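Peptidase S15/CocE/NonD (Thaumarchaeota archaeon SCGC AB-539-E09, PDB 4PF1) probably works as a serine aminopeptidase with an alpha/beta-hydrolase fold, releasing residues from the N-terminal end of peptides. Local coordinates at residues Y210-E215 with E251-W256; S377-A382 with S563-P568; F493-G498 with R609-A614; N587-V592 with R604-R609. All coordinates share one frame; numbering follows the deposited sequence.

Interaction 1: Y210-E215 with E251-W256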
loop_
_atom_site.group_PDB
_atom_site.type_symbol
_atom_site.label_atom_id
_atom_site.label_comp_id
_atom_site.label_asym_id
_atom_site.label_seq_id
_atom_site.Cartn_x
_atom_site.Cartn_y
_atom_site.Cartn_z
ATOM N N TYR A 210 16.111 -24.454 9.221
ATOM C CA TYR A 210 16.706 -24.873 7.950
ATOM C C TYR A 210 17.173 -26.336 7.999
ATOM O O TYR A 210 16.886 -27.087 7.069
ATOM C CB TYR A 210 17.866 -23.944 7.559
ATOM C CG TYR A 210 18.542 -24.319 6.259
ATOM C CD1 TYR A 210 19.681 -25.120 6.249
ATOM C CD2 TYR A 210 18.067 -23.842 5.040
ATOM C CE1 TYR A 210 20.310 -25.465 5.056
ATOM C CE2 TYR A 210 18.696 -24.175 3.840
ATOM C CZ TYR A 210 19.820 -24.984 3.855
ATOM O OH TYR A 210 20.449 -25.311 2.683
ATOM N N ALA A 211 17.891 -26.740 9.073
ATOM C CA ALA A 211 18.337 -28.129 9.228
ATOM C C ALA A 211 17.128 -29.067 9.320
ATOM O O ALA A 211 17.138 -30.129 8.711
ATOM C CB ALA A 211 19.218 -28.273 10.464
ATOM N N TYR A 212 16.055 -28.626 10.007
ATOM C CA TYR A 212 14.811 -29.385 10.150
ATOM C C TYR A 212 14.144 -29.597 8.792
ATOM O O TYR A 212 13.870 -30.730 8.429
ATOM C CB TYR A 212 13.851 -28.648 11.104
ATOM C CG TYR A 212 12.645 -29.456 11.533
ATOM C CD1 TYR A 212 11.476 -29.455 10.776
ATOM C CD2 TYR A 212 12.641 -30.153 12.737
ATOM C CE1 TYR A 212 10.347 -30.166 11.185
ATOM C CE2 TYR A 212 11.516 -30.859 13.164
ATOM C CZ TYR A 212 10.371 -30.865 12.383
ATOM O OH TYR A 212 9.263 -31.565 12.795
ATOM N N ASN A 213 13.890 -28.503 8.045
ATOM C CA ASN A 213 13.214 -28.531 6.745
ATOM C C ASN A 213 13.985 -29.337 5.697
ATOM O O ASN A 213 13.399 -30.194 5.042
ATOM C CB ASN A 213 12.965 -27.094 6.236
ATOM C CG ASN A 213 11.947 -26.329 7.045
ATOM O OD1 ASN A 213 11.080 -26.905 7.702
ATOM N ND2 ASN A 213 12.031 -25.006 7.022
ATOM N N GLN A 214 15.290 -29.088 5.559
ATOM C CA GLN A 214 16.129 -29.765 4.567
ATOM C C GLN A 214 16.525 -31.201 4.968
ATOM O O GLN A 214 16.957 -31.963 4.096
ATOM C CB GLN A 214 17.416 -28.948 4.303
ATOM C CG GLN A 214 17.186 -27.567 3.672
ATOM C CD GLN A 214 16.686 -27.644 2.251
ATOM O OE1 GLN A 214 15.557 -27.264 1.950
ATOM N NE2 GLN A 214 17.523 -28.123 1.343
ATOM N N GLU A 215 16.438 -31.568 6.270
ATOM C CA GLU A 215 16.930 -32.893 6.680
ATOM C C GLU A 215 15.920 -33.807 7.399
ATOM O O GLU A 215 16.268 -34.964 7.663
ATOM C CB GLU A 215 18.186 -32.763 7.536
ATOM C CG GLU A 215 19.320 -32.061 6.817
ATOM C CD GLU A 215 20.676 -32.231 7.458
ATOM O OE1 GLU A 215 20.734 -32.530 8.672
ATOM O OE2 GLU A 215 21.685 -32.110 6.731
ATOM N N GLU A 251 16.957 -34.643 17.558
ATOM C CA GLU A 251 18.051 -35.508 18.014
ATOM C C GLU A 251 18.588 -36.432 16.900
ATOM O O GLU A 251 19.774 -36.756 16.914
ATOM C CB GLU A 251 17.616 -36.352 19.227
ATOM C CG GLU A 251 17.479 -35.551 20.515
ATOM C CD GLU A 251 16.132 -34.888 20.760
ATOM O OE1 GLU A 251 15.298 -34.853 19.827
ATOM O OE2 GLU A 251 15.911 -34.407 21.894
ATOM N N SER A 252 17.727 -36.821 15.931
ATOM C CA SER A 252 18.086 -37.720 14.823
ATOM C C SER A 252 18.516 -36.966 13.535
ATOM O O SER A 252 18.977 -37.607 12.583
ATOM C CB SER A 252 16.925 -38.660 14.508
ATOM O OG SER A 252 15.778 -37.938 14.088
ATOM N N ILE A 253 18.363 -35.626 13.502
ATOM C CA ILE A 253 18.761 -34.816 12.339
ATOM C C ILE A 253 20.291 -34.607 12.396
ATOM O O ILE A 253 20.807 -34.050 13.367
ATOM C CB ILE A 253 17.943 -33.490 12.257
ATOM C CG1 ILE A 253 16.489 -33.785 11.803
ATOM C CG2 ILE A 253 18.613 -32.466 11.320
ATOM C CD1 ILE A 253 15.459 -32.820 12.296
ATOM N N GLY A 254 20.980 -35.124 11.377
ATOM C CA GLY A 254 22.438 -35.153 11.262
ATOM C C GLY A 254 23.197 -33.853 11.435
ATOM O O GLY A 254 24.209 -33.829 12.144
ATOM N N PHE A 255 22.752 -32.766 10.764
ATOM C CA PHE A 255 23.463 -31.489 10.852
ATOM C C PHE A 255 23.355 -30.861 12.243
ATOM O O PHE A 255 24.310 -30.211 12.668
ATOM C CB PHE A 255 23.024 -30.493 9.766
ATOM C CG PHE A 255 23.947 -29.301 9.639
ATOM C CD1 PHE A 255 25.322 -29.475 9.492
ATOM C CD2 PHE A 255 23.448 -28.004 9.690
ATOM C CE1 PHE A 255 26.176 -28.372 9.386
ATOM C CE2 PHE A 255 24.304 -26.903 9.586
ATOM C CZ PHE A 255 25.660 -27.096 9.437
ATOM N N TRP A 256 22.231 -31.082 12.973
ATOM C CA TRP A 256 22.102 -30.581 14.349
ATOM C C TRP A 256 23.104 -31.300 15.263
ATOM O O TRP A 256 23.736 -30.657 16.106
ATOM C CB TRP A 256 20.665 -30.728 14.895
ATOM C CG TRP A 256 20.566 -30.558 16.391
ATOM C CD1 TRP A 256 20.176 -31.500 17.296
ATOM C CD2 TRP A 256 20.989 -29.417 17.157
ATOM N NE1 TRP A 256 20.276 -31.001 18.575
ATOM C CE2 TRP A 256 20.790 -29.731 18.520
ATOM C CE3 TRP A 256 21.519 -28.157 16.824
ATOM C CZ2 TRP A 256 21.063 -28.817 19.547
ATOM C CZ3 TRP A 256 21.789 -27.253 17.841
ATOM C CH2 TRP A 256 21.566 -27.587 19.184
#
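The carboxylate oxygen OE1 of E215 accepts the backbone N-H of F255, with OE1 and F255 N 2.9 Å apart and an angle of 158° at the hydrogen. It does so using the syn lone pair, the one that faces OE2. The donor lies in the first turn of helix 254-261, just beyond I253 at the N-cap position, so a negative group here probably gains from the helix's N-terminal end. With CG set beside the backbone N (chi1 -59°) and the chain extended beyond it, the carboxylate reaches the backbone of F255. Its OE1 also lies 3.3 Å from F255 CB, while the phenyl ring extends elsewhere, its plane 77° from that of the carboxylate. I253 fills the ground alongside: its CG2 sits 3.4 Å from E215 OE1, and its CD1 meets CD2 of the Y212 ring at 3.9 Å. One turn earlier than E215 on the same helix, A211 CB approaches the F255 ring at its edge, 4.3 Å from CD2. With an alanine in place of E215, the F255 N-H is likely to lose its acceptor and a gap to open beside I253 CG2. A second subunit closes over this patch: its F23 meets the Y212 ring at about a right angle and packs on I253, while its D18 brings a like charge near E215 OE2. Within the chain, the contact joins the C-terminal end of helix 204-215 to the start of helix 254-261, both in the helical insertion between strands 178-184 and 287-292 of the hydrolase sheet, with helix 241-247 packed against W256.

Interaction 2: S377-A382 with S563-P568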
loop_
_atom_site.group_PDB
_atom_site.type_symbol
_atom_site.label_atom_id
_atom_site.label_comp_id
_atom_site.label_asym_id
_atom_site.label_seq_id
_atom_site.Cartn_x
_atom_site.Cartn_y
_atom_site.Cartn_z
ATOM N N SER A 377 33.722 -2.793 -7.863
ATOM C CA SER A 377 33.078 -2.430 -6.605
ATOM C C SER A 377 32.088 -1.287 -6.770
ATOM O O SER A 377 32.413 -0.255 -7.362
ATOM C CB SER A 377 34.134 -2.061 -5.564
ATOM O OG SER A 377 33.562 -1.518 -4.386
ATOM N N TYR A 378 30.879 -1.471 -6.227
ATOM C CA TYR A 378 29.860 -0.429 -6.220
ATOM C C TYR A 378 29.971 0.328 -4.920
ATOM O O TYR A 378 29.915 -0.272 -3.842
ATOM C CB TYR A 378 28.456 -1.017 -6.394
ATOM C CG TYR A 378 27.361 0.022 -6.546
ATOM C CD1 TYR A 378 26.814 0.657 -5.433
ATOM C CD2 TYR A 378 26.820 0.314 -7.795
ATOM C CE1 TYR A 378 25.778 1.582 -5.562
ATOM C CE2 TYR A 378 25.786 1.241 -7.938
ATOM C CZ TYR A 378 25.262 1.866 -6.817
ATOM O OH TYR A 378 24.221 2.749 -6.948
ATOM N N GLU A 379 30.145 1.643 -5.017
ATOM C CA GLU A 379 30.281 2.511 -3.858
ATOM C C GLU A 379 28.932 3.110 -3.499
ATOM O O GLU A 379 28.351 3.843 -4.303
ATOM C CB GLU A 379 31.315 3.614 -4.146
ATOM C CG GLU A 379 31.683 4.459 -2.936
ATOM C CD GLU A 379 32.671 5.578 -3.214
ATOM O OE1 GLU A 379 32.897 5.904 -4.402
ATOM O OE2 GLU A 379 33.217 6.136 -2.237
ATOM N N THR A 380 28.428 2.796 -2.288
ATOM C CA THR A 380 27.161 3.343 -1.796
ATOM C C THR A 380 27.391 4.806 -1.379
ATOM O O THR A 380 28.535 5.215 -1.176
ATOM C CB THR A 380 26.554 2.460 -0.684
ATOM O OG1 THR A 380 27.548 2.145 0.294
ATOM C CG2 THR A 380 25.937 1.176 -1.231
ATOM N N GLY A 381 26.324 5.595 -1.355
ATOM C CA GLY A 381 26.410 7.027 -1.091
ATOM C C GLY A 381 26.679 7.788 -2.375
ATOM O O GLY A 381 25.868 8.619 -2.791
ATOM N N ALA A 382 27.815 7.470 -3.038
ATOM C CA ALA A 382 28.209 8.055 -4.323
ATOM C C ALA A 382 27.431 7.409 -5.485
ATOM O O ALA A 382 27.244 8.049 -6.523
ATOM C CB ALA A 382 29.705 7.879 -4.537
ATOM N N SER A 563 32.316 -0.015 0.972
ATOM C CA SER A 563 32.618 0.752 -0.232
ATOM C C SER A 563 31.602 1.848 -0.215
ATOM O O SER A 563 30.477 1.663 -0.682
ATOM C CB SER A 563 32.523 -0.122 -1.483
ATOM O OG SER A 563 33.066 0.550 -2.605
ATOM N N HIS A 564 31.909 2.908 0.535
ATOM C CA HIS A 564 30.921 3.921 0.838
ATOM C C HIS A 564 31.494 5.322 0.914
ATOM O O HIS A 564 32.649 5.515 1.307
ATOM C CB HIS A 564 30.284 3.561 2.197
ATOM C CG HIS A 564 29.127 4.417 2.605
ATOM N ND1 HIS A 564 27.901 4.313 1.977
ATOM C CD2 HIS A 564 29.028 5.308 3.617
ATOM C CE1 HIS A 564 27.109 5.170 2.599
ATOM N NE2 HIS A 564 27.740 5.782 3.600
ATOM N N THR A 565 30.654 6.306 0.590
ATOM C CA THR A 565 30.968 7.704 0.778
ATOM C C THR A 565 30.022 8.259 1.836
ATOM O O THR A 565 28.809 8.273 1.631
ATOM C CB THR A 565 30.901 8.494 -0.546
ATOM O OG1 THR A 565 31.967 8.072 -1.389
ATOM C CG2 THR A 565 31.005 10.003 -0.333
ATOM N N PHE A 566 30.578 8.682 2.977
ATOM C CA PHE A 566 29.828 9.372 4.021
ATOM C C PHE A 566 29.705 10.820 3.547
ATOM O O PHE A 566 30.696 11.557 3.552
ATOM C CB PHE A 566 30.545 9.265 5.381
ATOM C CG PHE A 566 30.573 7.891 6.010
ATOM C CD1 PHE A 566 29.496 7.429 6.760
ATOM C CD2 PHE A 566 31.701 7.086 5.911
ATOM C CE1 PHE A 566 29.529 6.165 7.359
ATOM C CE2 PHE A 566 31.736 5.825 6.519
ATOM C CZ PHE A 566 30.650 5.373 7.240
ATOM N N LEU A 567 28.534 11.178 3.005
ATOM C CA LEU A 567 28.300 12.478 2.371
ATOM C C LEU A 567 28.230 13.656 3.385
ATOM O O LEU A 567 28.026 13.420 4.577
ATOM C CB LEU A 567 27.005 12.421 1.528
ATOM C CG LEU A 567 27.063 11.587 0.243
ATOM C CD1 LEU A 567 25.669 11.243 -0.243
ATOM C CD2 LEU A 567 27.835 12.312 -0.857
ATOM N N PRO A 568 28.396 14.936 2.926
ATOM C CA PRO A 568 28.304 16.075 3.867
ATOM C C PRO A 568 26.954 16.130 4.591
ATOM O O PRO A 568 25.914 15.841 3.993
ATOM C CB PRO A 568 28.503 17.300 2.966
ATOM C CG PRO A 568 29.219 16.784 1.771
ATOM C CD PRO A 568 28.689 15.404 1.554
#
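A parallel beta bridge joins T380, just past the end of strand 375-379 in the large mixed sheet, to H564 of strand 562-566, which pairs with strand 482-486. The contact thus splices the edge region of the hydrolase sheet to the beta-rich C-terminal part, the two short strands running 18° from parallel. T380 supplies both backbone bonds, as one partner of a parallel bridge does: its N donates to S563 O at 2.8 Å, and its O accepts from T565 N at 3.0 Å. The T380 side chain adds a third link. Its hydroxyl lies between the backbone N and the carbonyl carbon (chi1 48°), which brings OG1 to the edge of the H564 imidazole, near the ring plane and 2.8 Å from ND1. D509 holds the ring's other nitrogen, NE2, so its rotation is fixed from two sides. Further back, the hydroxyls of S377 and S563 meet tip to tip, OG to OG 2.8 Å. Another polar cluster forms where the extended chain of E379 carries its carboxylate to T565: OE2 and T565 OG1 are modelled a very short 2.5 Å apart. R483 forms a salt bridge with that same OE2, while H386 binds OE1, so a buried charge has several partners. Beyond the bridge G381 turns with positive phi (86°), and any beta carbon on it would collide with T565 O. Next to this turn, the L567 CD1 methyl lies 3.7 Å from G381 O.

Interaction 3: F493-G498 with R609-A614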
loop_
_atom_site.group_PDB
_atom_site.type_symbol
_atom_site.label_atom_id
_atom_site.label_comp_id
_atom_site.label_asym_id
_atom_site.label_seq_id
_atom_site.Cartn_x
_atom_site.Cartn_y
_atom_site.Cartn_z
ATOM N N PHE A 493 38.866 -2.867 23.289
ATOM C CA PHE A 493 39.418 -3.115 24.614
ATOM C C PHE A 493 38.255 -3.066 25.581
ATOM O O PHE A 493 37.680 -1.996 25.805
ATOM C CB PHE A 493 40.507 -2.086 24.969
ATOM C CG PHE A 493 41.785 -2.221 24.176
ATOM C CD1 PHE A 493 42.813 -3.046 24.617
ATOM C CD2 PHE A 493 41.971 -1.508 22.998
ATOM C CE1 PHE A 493 44.007 -3.150 23.896
ATOM C CE2 PHE A 493 43.149 -1.640 22.260
ATOM C CZ PHE A 493 44.164 -2.452 22.720
ATOM N N ALA A 494 37.819 -4.235 26.059
ATOM C CA ALA A 494 36.637 -4.303 26.905
ATOM C C ALA A 494 36.804 -5.230 28.106
ATOM O O ALA A 494 37.528 -6.225 28.041
ATOM C CB ALA A 494 35.439 -4.743 26.080
ATOM N N SER A 495 36.100 -4.902 29.198
ATOM C CA SER A 495 36.067 -5.711 30.409
ATOM C C SER A 495 34.628 -6.083 30.746
ATOM O O SER A 495 33.708 -5.316 30.461
ATOM C CB SER A 495 36.717 -4.970 31.576
ATOM O OG SER A 495 35.932 -3.873 32.016
ATOM N N THR A 496 34.438 -7.261 31.338
ATOM C CA THR A 496 33.128 -7.736 31.784
ATOM C C THR A 496 33.239 -8.254 33.208
ATOM O O THR A 496 34.277 -8.805 33.579
ATOM C CB THR A 496 32.551 -8.812 30.824
ATOM O OG1 THR A 496 31.319 -9.305 31.368
ATOM C CG2 THR A 496 33.509 -9.985 30.587
ATOM N N SER A 497 32.167 -8.106 34.003
ATOM C CA SER A 497 32.149 -8.641 35.365
ATOM C C SER A 497 31.869 -10.166 35.344
ATOM O O SER A 497 31.980 -10.823 36.376
ATOM C CB SER A 497 31.126 -7.905 36.227
ATOM O OG SER A 497 29.817 -7.989 35.690
ATOM N N GLY A 498 31.544 -10.701 34.162
ATOM C CA GLY A 498 31.286 -12.124 33.955
ATOM C C GLY A 498 32.488 -12.898 33.437
ATOM O O GLY A 498 33.586 -12.342 33.333
ATOM N N ARG A 609 32.284 -2.728 30.132
ATOM C CA ARG A 609 33.032 -1.481 30.011
ATOM C C ARG A 609 33.872 -1.460 28.752
ATOM O O ARG A 609 34.735 -2.319 28.583
ATOM C CB ARG A 609 33.945 -1.273 31.233
ATOM C CG ARG A 609 33.229 -0.883 32.509
ATOM C CD ARG A 609 34.200 -0.880 33.670
ATOM N NE ARG A 609 33.545 -0.542 34.932
ATOM C CZ ARG A 609 34.166 -0.500 36.106
ATOM N NH1 ARG A 609 35.463 -0.770 36.189
ATOM N NH2 ARG A 609 33.497 -0.184 37.205
ATOM N N VAL A 610 33.640 -0.468 27.878
ATOM C CA VAL A 610 34.447 -0.272 26.678
ATOM C C VAL A 610 35.466 0.832 27.003
ATOM O O VAL A 610 35.094 1.998 27.172
ATOM C CB VAL A 610 33.593 0.023 25.417
ATOM C CG1 VAL A 610 34.461 0.516 24.263
ATOM C CG2 VAL A 610 32.799 -1.215 25.000
ATOM N N TRP A 611 36.739 0.434 27.166
ATOM C CA TRP A 611 37.822 1.325 27.577
ATOM C C TRP A 611 38.376 2.156 26.418
ATOM O O TRP A 611 38.439 1.686 25.285
ATOM C CB TRP A 611 38.934 0.523 28.260
ATOM C CG TRP A 611 38.559 0.052 29.639
ATOM C CD1 TRP A 611 37.629 -0.894 29.963
ATOM C CD2 TRP A 611 39.098 0.527 30.882
ATOM N NE1 TRP A 611 37.549 -1.033 31.329
ATOM C CE2 TRP A 611 38.437 -0.169 31.919
ATOM C CE3 TRP A 611 40.083 1.471 31.219
ATOM C CZ2 TRP A 611 38.756 0.023 33.269
ATOM C CZ3 TRP A 611 40.384 1.674 32.558
ATOM C CH2 TRP A 611 39.716 0.964 33.566
ATOM N N ARG A 612 38.777 3.402 26.718
ATOM C CA ARG A 612 39.290 4.362 25.734
ATOM C C ARG A 612 40.398 5.218 26.362
ATOM O O ARG A 612 40.173 6.376 26.731
ATOM C CB ARG A 612 38.146 5.242 25.182
ATOM C CG ARG A 612 37.058 5.562 26.209
ATOM C CD ARG A 612 36.078 6.580 25.688
ATOM N NE ARG A 612 34.997 6.819 26.643
ATOM C CZ ARG A 612 35.024 7.752 27.589
ATOM N NH1 ARG A 612 36.081 8.547 27.717
ATOM N NH2 ARG A 612 33.994 7.902 28.410
ATOM N N THR A 613 41.583 4.613 26.535
ATOM C CA THR A 613 42.756 5.256 27.143
ATOM C C THR A 613 43.973 5.071 26.234
ATOM O O THR A 613 43.890 4.324 25.265
ATOM C CB THR A 613 43.028 4.668 28.551
ATOM O OG1 THR A 613 43.380 3.290 28.425
ATOM C CG2 THR A 613 41.847 4.814 29.498
ATOM N N ALA A 614 45.110 5.720 26.561
ATOM C CA ALA A 614 46.361 5.572 25.800
ATOM C C ALA A 614 46.795 4.094 25.752
ATOM O O ALA A 614 47.191 3.604 24.691
ATOM C CB ALA A 614 47.459 6.421 26.428
HETATM O O HOH W 1 36.954 -2.624 34.454
#
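S495 and R609 form an antiparallel hydrogen-bonded pair, S495 N to R609 O and R609 N to S495 O both measuring 3.0 Å. One step along, W611 N donates to F493 O at 2.9 Å. The intervening non-hydrogen-bonded pair, A494 with V610, adds a C-H...O contact from A494 CA to R609 O. This backbone ladder joins strands 489-496 and 606-625 of the antiparallel sheet in the C-terminal non-catalytic domain, whose relatives have a jelly-roll-like beta fold. V610 turns from it to pack on L471 and W473 of strand 471-474, in a second sheet.

Polar side chains meet on the face that carries S495 and R609. The serine hydroxyl, with OG turned to chi1 70°, toward R609 CB and the indole, stands 3.4 Å from R609 CB and faces the edge of the W611 ring system, 3.3 Å from NE1. A water joins S495 OG to R609 NH1, 2.9 Å from each. The arginine chain is extended from CG to NE, and its NE forms a salt bridge with E427, on the neighbouring strand 425-430 of the same sheet.

Apolar contact is slighter: F493 CB and W611 CB stand 4.5 Å apart, while the indole meets the ring of F425 with the planes about 40° apart.

Interaction 4: N587-V592 with R604-R609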
loop_
_atom_site.group_PDB
_atom_site.type_symbol
_atom_site.label_atom_id
_atom_site.label_comp_id
_atom_site.label_asym_id
_atom_site.label_seq_id
_atom_site.Cartn_x
_atom_site.Cartn_y
_atom_site.Cartn_z
ATOM N N ASN A 587 24.531 -15.193 25.030
ATOM C CA ASN A 587 25.699 -15.613 25.773
ATOM C C ASN A 587 25.287 -15.617 27.251
ATOM O O ASN A 587 24.694 -14.634 27.710
ATOM C CB ASN A 587 26.890 -14.687 25.513
ATOM C CG ASN A 587 28.199 -15.240 26.024
ATOM O OD1 ASN A 587 28.394 -15.444 27.227
ATOM N ND2 ASN A 587 29.127 -15.493 25.116
ATOM N N PRO A 588 25.513 -16.725 28.000
ATOM C CA PRO A 588 25.086 -16.753 29.416
ATOM C C PRO A 588 25.774 -15.693 30.279
ATOM O O PRO A 588 25.227 -15.290 31.305
ATOM C CB PRO A 588 25.460 -18.170 29.875
ATOM C CG PRO A 588 25.638 -18.957 28.615
ATOM C CD PRO A 588 26.159 -17.993 27.607
ATOM N N GLN A 589 26.963 -15.226 29.840
ATOM C CA GLN A 589 27.809 -14.219 30.497
ATOM C C GLN A 589 28.528 -14.820 31.733
ATOM O O GLN A 589 29.207 -14.112 32.476
ATOM C CB GLN A 589 27.058 -12.902 30.794
ATOM C CG GLN A 589 26.542 -12.266 29.496
ATOM C CD GLN A 589 25.922 -10.900 29.605
ATOM O OE1 GLN A 589 25.831 -10.180 28.610
ATOM N NE2 GLN A 589 25.404 -10.536 30.771
ATOM N N THR A 590 28.426 -16.151 31.880
ATOM C CA THR A 590 29.202 -16.994 32.792
ATOM C C THR A 590 29.714 -18.124 31.918
ATOM O O THR A 590 28.986 -18.553 31.015
ATOM C CB THR A 590 28.409 -17.480 34.033
ATOM O OG1 THR A 590 27.417 -18.429 33.651
ATOM C CG2 THR A 590 27.804 -16.343 34.848
ATOM N N PHE A 591 30.966 -18.565 32.111
ATOM C CA PHE A 591 31.539 -19.609 31.259
ATOM C C PHE A 591 30.907 -20.985 31.505
ATOM O O PHE A 591 30.885 -21.473 32.639
ATOM C CB PHE A 591 33.067 -19.692 31.412
ATOM C CG PHE A 591 33.721 -20.642 30.432
ATOM C CD1 PHE A 591 33.949 -20.261 29.114
ATOM C CD2 PHE A 591 34.085 -21.927 30.819
ATOM C CE1 PHE A 591 34.544 -21.141 28.205
ATOM C CE2 PHE A 591 34.673 -22.810 29.908
ATOM C CZ PHE A 591 34.901 -22.411 28.608
ATOM N N VAL A 592 30.418 -21.607 30.415
ATOM C CA VAL A 592 29.846 -22.960 30.389
ATOM C C VAL A 592 30.598 -23.782 29.310
ATOM O O VAL A 592 31.117 -23.181 28.366
ATOM C CB VAL A 592 28.299 -22.978 30.164
ATOM C CG1 VAL A 592 27.561 -22.330 31.328
ATOM C CG2 VAL A 592 27.903 -22.334 28.834
ATOM N N ARG A 604 23.411 -14.741 33.724
ATOM C CA ARG A 604 23.479 -13.676 34.730
ATOM C C ARG A 604 23.846 -12.322 34.133
ATOM O O ARG A 604 24.589 -12.254 33.151
ATOM C CB ARG A 604 24.501 -14.018 35.832
ATOM C CG ARG A 604 24.328 -15.384 36.505
ATOM C CD ARG A 604 25.096 -15.487 37.822
ATOM N NE ARG A 604 26.478 -15.002 37.718
ATOM C CZ ARG A 604 26.936 -13.904 38.319
ATOM N NH1 ARG A 604 26.132 -13.174 39.084
ATOM N NH2 ARG A 604 28.200 -13.531 38.159
ATOM N N LYS A 605 23.375 -11.234 34.790
ATOM C CA LYS A 605 23.682 -9.846 34.427
ATOM C C LYS A 605 25.172 -9.593 34.560
ATOM O O LYS A 605 25.816 -10.154 35.451
ATOM C CB LYS A 605 22.924 -8.862 35.337
ATOM C CG LYS A 605 21.426 -8.805 35.114
ATOM C CD LYS A 605 20.792 -7.766 36.024
ATOM C CE LYS A 605 19.292 -7.893 36.077
ATOM N NZ LYS A 605 18.679 -6.800 36.872
ATOM N N ALA A 606 25.723 -8.751 33.684
ATOM C CA ALA A 606 27.139 -8.407 33.730
ATOM C C ALA A 606 27.343 -6.931 33.441
ATOM O O ALA A 606 26.616 -6.350 32.630
ATOM C CB ALA A 606 27.923 -9.249 32.739
ATOM N N THR A 607 28.325 -6.327 34.121
ATOM C CA THR A 607 28.710 -4.930 33.946
ATOM C C THR A 607 29.770 -4.878 32.854
ATOM O O THR A 607 30.831 -5.481 33.002
ATOM C CB THR A 607 29.184 -4.345 35.287
ATOM O OG1 THR A 607 28.127 -4.474 36.235
ATOM C CG2 THR A 607 29.595 -2.889 35.179
ATOM N N GLN A 608 29.457 -4.209 31.734
ATOM C CA GLN A 608 30.347 -4.129 30.575
ATOM C C GLN A 608 30.985 -2.763 30.472
ATOM O O GLN A 608 30.313 -1.752 30.672
ATOM C CB GLN A 608 29.594 -4.453 29.263
ATOM C CG GLN A 608 28.489 -5.524 29.374
ATOM C CD GLN A 608 29.030 -6.922 29.546
ATOM O OE1 GLN A 608 29.619 -7.265 30.570
ATOM N NE2 GLN A 608 28.772 -7.779 28.577
ATOM N N ARG A 609 32.284 -2.728 30.132
ATOM C CA ARG A 609 33.032 -1.481 30.011
ATOM C C ARG A 609 33.872 -1.460 28.752
ATOM O O ARG A 609 34.735 -2.319 28.583
ATOM C CB ARG A 609 33.945 -1.273 31.233
ATOM C CG ARG A 609 33.229 -0.883 32.509
ATOM C CD ARG A 609 34.200 -0.880 33.670
ATOM N NE ARG A 609 33.545 -0.542 34.932
ATOM C CZ ARG A 609 34.166 -0.500 36.106
ATOM N NH1 ARG A 609 35.463 -0.770 36.189
ATOM N NH2 ARG A 609 33.497 -0.184 37.205
HETATM O O HOH W 2 27.870 -12.540 34.527
#
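Q589 NE2 donates to R604 O at 3.0 Å, meeting a lone pair of the carbonyl within its plane, with an angle of 150° at the hydrogen. Close by, R604 N returns a bond to P588 O at 3.1 Å, so R604 is held through both its N-H and its carbonyl. The Q589 amide also brushes the A606 methyl, NE2 to CB 3.4 Å. Beside it, the T590 CG2 methyl sits at the edge of the R604 guanidinium, 3.4 Å from NE. A water donates to Q589 O and K605 O, spanning the two backbones. Together these contacts close the irregular loop leading into strand 606-625 of the C-terminal domain's antiparallel sheet. Farther out, S430 binds Q589 OE1. A leucine in place of Q589 would probably leave R604 O without this donor and S430 without its amide partner. N587 forms an Asx turn, its OD1 accepting from Q589 N at 3.0 Å, which shapes the chain where Q589 takes a positive phi (75°). D500 and D502 hold the N587 amide nitrogen, and T590 OG1 reaches S602 O.

From the N terminus, interaction 1 comes first and stands alone: it closes a loop of 35 residues, 15 of them helical and none in a strand, in the catalytic part, before any other contact opens. Interaction 2 opens at 377-382 and closes at 563-568, joining the hydrolase sheet to the C-terminal domain. Interaction 3 opens at 493-498, inside that span, and closes beyond it at 609-614, so the two cross. Interaction 4 is nested within interaction 3, closing a short loop just ahead of strand 606-625, and the two share R609; S497 OG also reaches T607 N at 2.7 Å. Interactions 1 and 2 lie on opposite sides of the chain's centre, their centres about 41 Å apart.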